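Local coordinates for AOC_like domain-containing protein (Frankia sp. Cc1.17, PDB 7DVI) that catalyses exo-selective intermolecular Diels-Alder reactions on non-natural substrates, as a small beta-barrel enzyme of the allene oxide cyclase-like family, at residues Asp107-Val119 / Gly127-Pro139. Sequence-based numbering, arbitrary orientation.
Sequences DVKNGVWVGYPAV and GLDGRREWRVIEP. With EDO (1,2-ethanediol), chain L.
V114 to V119 and D129 to R135 pair as the two arms of an antiparallel beta hairpin, neighbouring strands of the eight-stranded barrel of the allene oxide cyclase-like fold. V114 with W134, Y116 with R132 and A118 with G130 are the hydrogen-bonded pairs, each closed by two N-H...O=C bonds, and their side of the sheet faces the barrel interior. There V114 CG2 sits over the six-membered ring of W134, 3.5 Å from its centroid; chi1 of -59° turns CG1 anti to the carbonyl carbon and leaves CG2 between it and the backbone N, over the ring. V108, in the short helix before strand 114-119, meets the far rim of the same indole, its CG1 3.7 Å from W134 CH2. At the pyrrole edge of the ring, W134 NE1 gives a weak bond to Y116 OH (3.4 Å). That hydroxyl also bonds E88, which with E30 forms salt bridges to R132, so the indole adjoins a charged cluster around the buried R132; a dimethyl sulfoxide beside R132, probably from the crystallisation liquor, is consistent with a pocket here. On the other side of the sheet, R131 bends at chi3 (60°) and brings NE to E133 OE2, 2.7 Å away and in the guanidinium plane, while one face of the guanidinium lies over Y116 N, offset toward its rim. Toward the barrel end, G111 closes the helix in a Schellman motif, and a water takes the N-H of V136 (2.9 Å from its N) close to the carbonyls of V108 and V112. Beyond the last strand pair, R135 runs extended across the indole of W113, with CD 3.8 Å from the centroid of the five-membered ring; its guanidinium, salt-bridged to E144, lies 24° from the ring plane, with W113 NE1 3.4 Å from R135 CZ.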
loop_
_atom_site.group_PDB
_atom_site.type_symbol
_atom_site.label_atom_id
_atom_site.label_comp_id
_atom_site.label_asym_id
_atom_site.label_seq_id
_atom_site.Cartn_x
_atom_site.Cartn_y
_atom_site.Cartn_z
ATOM N N ASP A 107 -1.776 13.729 10.170
ATOM C CA ASP A 107 -3.028 13.022 10.530
ATOM C C ASP A 107 -2.808 12.334 11.871
ATOM O O ASP A 107 -3.668 12.432 12.777
ATOM C CB ASP A 107 -3.419 12.026 9.436
ATOM C CG ASP A 107 -4.170 12.660 8.290
ATOM O OD1 ASP A 107 -4.424 13.865 8.384
ATOM O OD2 ASP A 107 -4.527 11.932 7.343
ATOM N N VAL A 108 -1.650 11.701 12.032
ATOM C CA VAL A 108 -1.298 11.029 13.304
ATOM C C VAL A 108 -1.414 12.039 14.450
ATOM O O VAL A 108 -2.190 11.795 15.404
ATOM C CB VAL A 108 0.098 10.399 13.261
ATOM C CG1 VAL A 108 0.461 9.836 14.630
ATOM C CG2 VAL A 108 0.199 9.310 12.193
ATOM N N LYS A 109 -0.631 13.109 14.383
ATOM C CA LYS A 109 -0.552 14.128 15.464
ATOM C C LYS A 109 -1.928 14.760 15.727
ATOM O O LYS A 109 -2.203 15.053 16.893
ATOM C CB LYS A 109 0.480 15.182 15.093
ATOM C CG LYS A 109 1.891 14.635 15.096
ATOM C CD LYS A 109 2.958 15.682 15.000
ATOM C CE LYS A 109 2.981 16.426 13.695
ATOM N NZ LYS A 109 3.927 17.569 13.769
ATOM N N ASN A 110 -2.744 14.963 14.694
ATOM C CA ASN A 110 -4.056 15.649 14.794
ATOM C C ASN A 110 -5.189 14.691 15.204
ATOM O O ASN A 110 -6.358 15.108 15.051
ATOM C CB ASN A 110 -4.399 16.346 13.477
ATOM C CG ASN A 110 -3.477 17.515 13.170
ATOM O OD1 ASN A 110 -3.289 17.876 12.003
ATOM N ND2 ASN A 110 -2.843 18.060 14.196
ATOM N N GLY A 111 -4.910 13.449 15.653
ATOM C CA GLY A 111 -5.978 12.511 16.067
ATOM C C GLY A 111 -6.904 12.094 14.924
ATOM O O GLY A 111 -8.052 11.651 15.182
ATOM N N VAL A 112 -6.442 12.174 13.683
ATOM C CA VAL A 112 -7.175 11.607 12.517
ATOM C C VAL A 112 -6.883 10.105 12.484
ATOM O O VAL A 112 -5.728 9.714 12.780
ATOM C CB VAL A 112 -6.764 12.280 11.198
ATOM C CG1 VAL A 112 -7.453 11.664 9.989
ATOM C CG2 VAL A 112 -7.011 13.785 11.260
ATOM N N TRP A 113 -7.895 9.331 12.124
ATOM C CA TRP A 113 -7.750 7.897 11.787
ATOM C C TRP A 113 -6.677 7.724 10.711
ATOM O O TRP A 113 -6.784 8.327 9.615
ATOM C CB TRP A 113 -9.078 7.311 11.324
ATOM C CG TRP A 113 -9.987 6.899 12.445
ATOM C CD1 TRP A 113 -11.144 7.517 12.814
ATOM C CD2 TRP A 113 -9.882 5.726 13.279
ATOM N NE1 TRP A 113 -11.737 6.840 13.846
ATOM C CE2 TRP A 113 -10.996 5.735 14.152
ATOM C CE3 TRP A 113 -8.947 4.695 13.407
ATOM C CZ2 TRP A 113 -11.209 4.752 15.117
ATOM C CZ3 TRP A 113 -9.160 3.707 14.349
ATOM C CH2 TRP A 113 -10.264 3.753 15.210
ATOM N N VAL A 114 -5.681 6.895 11.003
ATOM C CA VAL A 114 -4.726 6.446 9.961
ATOM C C VAL A 114 -4.814 4.926 9.859
ATOM O O VAL A 114 -5.396 4.281 10.748
ATOM C CB VAL A 114 -3.303 6.926 10.294
ATOM C CG1 VAL A 114 -3.234 8.457 10.386
ATOM C CG2 VAL A 114 -2.746 6.282 11.556
ATOM N N GLY A 115 -4.215 4.375 8.822
ATOM C CA GLY A 115 -3.894 2.934 8.776
ATOM C C GLY A 115 -3.455 2.505 7.397
ATOM O O GLY A 115 -3.232 3.380 6.505
ATOM N N TYR A 116 -3.340 1.189 7.210
ATOM C CA TYR A 116 -2.691 0.624 6.007
ATOM C C TYR A 116 -3.027 -0.869 5.906
ATOM O O TYR A 116 -3.584 -1.472 6.840
ATOM C CB TYR A 116 -1.179 0.836 6.113
ATOM C CG TYR A 116 -0.664 0.790 7.531
ATOM C CD1 TYR A 116 -0.501 -0.391 8.226
ATOM C CD2 TYR A 116 -0.356 1.968 8.197
ATOM C CE1 TYR A 116 -0.070 -0.395 9.545
ATOM C CE2 TYR A 116 0.054 1.976 9.509
ATOM C CZ TYR A 116 0.184 0.795 10.210
ATOM O OH TYR A 116 0.631 0.833 11.521
ATOM N N PRO A 117 -2.719 -1.468 4.747
ATOM C CA PRO A 117 -3.060 -2.866 4.495
ATOM C C PRO A 117 -2.454 -3.838 5.512
ATOM O O PRO A 117 -1.370 -3.649 6.026
ATOM C CB PRO A 117 -2.538 -3.128 3.070
ATOM C CG PRO A 117 -2.535 -1.736 2.440
ATOM C CD PRO A 117 -2.140 -0.806 3.558
ATOM N N ALA A 118 -3.198 -4.928 5.686
ATOM C CA ALA A 118 -2.881 -6.021 6.601
ATOM C C ALA A 118 -3.246 -7.353 5.925
ATOM O O ALA A 118 -4.207 -7.388 5.145
ATOM C CB ALA A 118 -3.637 -5.805 7.880
ATOM N N VAL A 119 -2.451 -8.369 6.203
ATOM C CA VAL A 119 -2.643 -9.737 5.648
ATOM C C VAL A 119 -2.551 -10.718 6.812
ATOM O O VAL A 119 -1.620 -10.620 7.653
ATOM C CB VAL A 119 -1.631 -10.076 4.527
ATOM C CG1 VAL A 119 -0.187 -9.977 4.981
ATOM C CG2 VAL A 119 -1.906 -11.469 3.945
ATOM N N GLY A 127 -5.690 -16.559 4.986
ATOM C CA GLY A 127 -6.483 -16.394 3.761
ATOM C C GLY A 127 -7.358 -15.170 3.760
ATOM O O GLY A 127 -8.171 -15.006 2.809
ATOM N N LEU A 128 -7.181 -14.290 4.744
ATOM C CA LEU A 128 -7.883 -12.998 4.777
ATOM C C LEU A 128 -6.875 -11.824 4.601
ATOM O O LEU A 128 -5.734 -11.981 5.015
ATOM C CB LEU A 128 -8.489 -12.836 6.159
ATOM C CG LEU A 128 -9.814 -13.531 6.446
ATOM C CD1 LEU A 128 -9.996 -14.785 5.663
ATOM C CD2 LEU A 128 -10.018 -13.707 7.925
ATOM N N ASP A 129 -7.391 -10.651 4.278
ATOM C CA ASP A 129 -6.578 -9.398 4.293
ATOM C C ASP A 129 -7.543 -8.229 4.496
ATOM O O ASP A 129 -8.772 -8.438 4.493
ATOM C CB ASP A 129 -5.721 -9.328 3.029
ATOM C CG ASP A 129 -6.472 -9.050 1.737
ATOM O OD1 ASP A 129 -7.651 -8.659 1.778
ATOM O OD2 ASP A 129 -5.841 -9.195 0.678
ATOM N N GLY A 130 -7.005 -7.010 4.695
ATOM C CA GLY A 130 -7.817 -5.834 5.040
ATOM C C GLY A 130 -6.917 -4.709 5.556
ATOM O O GLY A 130 -5.905 -4.403 4.889
ATOM N N ARG A 131 -7.198 -4.193 6.737
ATOM C CA ARG A 131 -6.570 -2.961 7.234
ATOM C C ARG A 131 -6.429 -3.036 8.729
ATOM O O ARG A 131 -7.261 -3.700 9.394
ATOM C CB ARG A 131 -7.422 -1.755 6.862
ATOM C CG ARG A 131 -7.256 -1.360 5.405
ATOM C CD ARG A 131 -8.068 -0.124 5.097
ATOM N NE ARG A 131 -7.686 1.042 5.913
ATOM C CZ ARG A 131 -6.711 1.901 5.621
ATOM N NH1 ARG A 131 -5.946 1.707 4.566
ATOM N NH2 ARG A 131 -6.481 2.940 6.397
ATOM N N ARG A 132 -5.356 -2.414 9.191
ATOM C CA ARG A 132 -5.020 -2.149 10.601
ATOM C C ARG A 132 -5.085 -0.622 10.665
ATOM O O ARG A 132 -4.484 0.020 9.829
ATOM C CB ARG A 132 -3.640 -2.684 10.971
ATOM C CG ARG A 132 -3.248 -2.468 12.425
ATOM C CD ARG A 132 -2.805 -1.072 12.822
ATOM N NE ARG A 132 -1.799 -1.118 13.856
ATOM C CZ ARG A 132 -1.991 -0.900 15.139
ATOM N NH1 ARG A 132 -3.180 -0.582 15.597
ATOM N NH2 ARG A 132 -0.983 -0.997 15.967
ATOM N N GLU A 133 -5.851 -0.093 11.599
ATOM C CA GLU A 133 -6.120 1.354 11.703
ATOM C C GLU A 133 -5.939 1.757 13.153
ATOM O O GLU A 133 -6.010 0.874 14.033
ATOM C CB GLU A 133 -7.526 1.672 11.193
ATOM C CG GLU A 133 -7.680 1.569 9.699
ATOM C CD GLU A 133 -9.121 1.519 9.221
ATOM O OE1 GLU A 133 -10.050 1.610 10.061
ATOM O OE2 GLU A 133 -9.309 1.334 8.012
ATOM N N TRP A 134 -5.727 3.051 13.390
ATOM C CA TRP A 134 -5.594 3.585 14.765
ATOM C C TRP A 134 -5.739 5.100 14.695
ATOM O O TRP A 134 -5.643 5.667 13.583
ATOM C CB TRP A 134 -4.284 3.187 15.431
ATOM C CG TRP A 134 -3.058 3.383 14.585
ATOM C CD1 TRP A 134 -2.580 2.551 13.608
ATOM C CD2 TRP A 134 -2.111 4.455 14.679
ATOM N NE1 TRP A 134 -1.427 3.041 13.065
ATOM C CE2 TRP A 134 -1.104 4.202 13.721
ATOM C CE3 TRP A 134 -2.017 5.580 15.487
ATOM C CZ2 TRP A 134 -0.024 5.055 13.540
ATOM C CZ3 TRP A 134 -0.950 6.426 15.309
ATOM C CH2 TRP A 134 0.015 6.174 14.334
ATOM N N ARG A 135 -5.933 5.717 15.855
ATOM C CA ARG A 135 -5.898 7.193 16.004
ATOM C C ARG A 135 -5.442 7.545 17.414
ATOM O O ARG A 135 -5.681 6.780 18.383
ATOM C CB ARG A 135 -7.226 7.849 15.646
ATOM C CG ARG A 135 -8.378 7.372 16.510
ATOM C CD ARG A 135 -9.529 8.340 16.461
ATOM N NE ARG A 135 -10.705 7.735 17.057
ATOM C CZ ARG A 135 -11.936 8.241 16.989
ATOM N NH1 ARG A 135 -12.155 9.385 16.373
ATOM N NH2 ARG A 135 -12.949 7.600 17.537
ATOM N N VAL A 136 -4.747 8.676 17.505
ATOM C CA VAL A 136 -4.338 9.257 18.802
ATOM C C VAL A 136 -5.577 9.909 19.419
ATOM O O VAL A 136 -6.311 10.649 18.688
ATOM C CB VAL A 136 -3.179 10.233 18.584
ATOM C CG1 VAL A 136 -2.798 10.931 19.884
ATOM C CG2 VAL A 136 -2.000 9.481 17.960
ATOM N N ILE A 137 -5.859 9.590 20.679
ATOM C CA ILE A 137 -6.922 10.298 21.460
ATOM C C ILE A 137 -6.228 11.445 22.204
ATOM O O ILE A 137 -6.651 12.567 22.087
ATOM C CB ILE A 137 -7.689 9.323 22.381
ATOM C CG1 ILE A 137 -8.255 8.136 21.593
ATOM C CG2 ILE A 137 -8.790 10.049 23.141
ATOM C CD1 ILE A 137 -9.103 8.546 20.399
ATOM N N GLU A 138 -5.083 11.172 22.793
ATOM C CA GLU A 138 -4.434 12.072 23.748
ATOM C C GLU A 138 -2.953 11.783 23.636
ATOM O O GLU A 138 -2.568 10.628 23.732
ATOM C CB GLU A 138 -5.004 11.742 25.132
ATOM C CG GLU A 138 -5.011 12.900 26.086
ATOM C CD GLU A 138 -5.752 14.053 25.452
ATOM O OE1 GLU A 138 -5.077 14.956 24.938
ATOM O OE2 GLU A 138 -6.998 14.007 25.415
ATOM N N PRO A 139 -2.077 12.789 23.446
ATOM C CA PRO A 139 -0.640 12.526 23.400
ATOM C C PRO A 139 -0.186 11.692 24.608
ATOM O O PRO A 139 -0.694 11.922 25.679
ATOM C CB PRO A 139 -0.058 13.949 23.413
ATOM C CG PRO A 139 -1.124 14.778 22.727
ATOM C CD PRO A 139 -2.414 14.206 23.256
HETATM C C1 EDO L . 0.575 18.866 12.677
HETATM O O1 EDO L . -0.440 19.058 13.646
HETATM C C2 EDO L . 0.378 19.794 11.562
HETATM O O2 EDO L . -0.996 20.079 11.378
HETATM O O HOH W 1 -4.252 10.047 14.993
HETATM O O HOH W 2 -8.643 11.643 18.097
HETATM O O HOH W 3 -10.392 10.902 14.355
HETATM O O HOH W 4 -5.067 5.548 5.547
#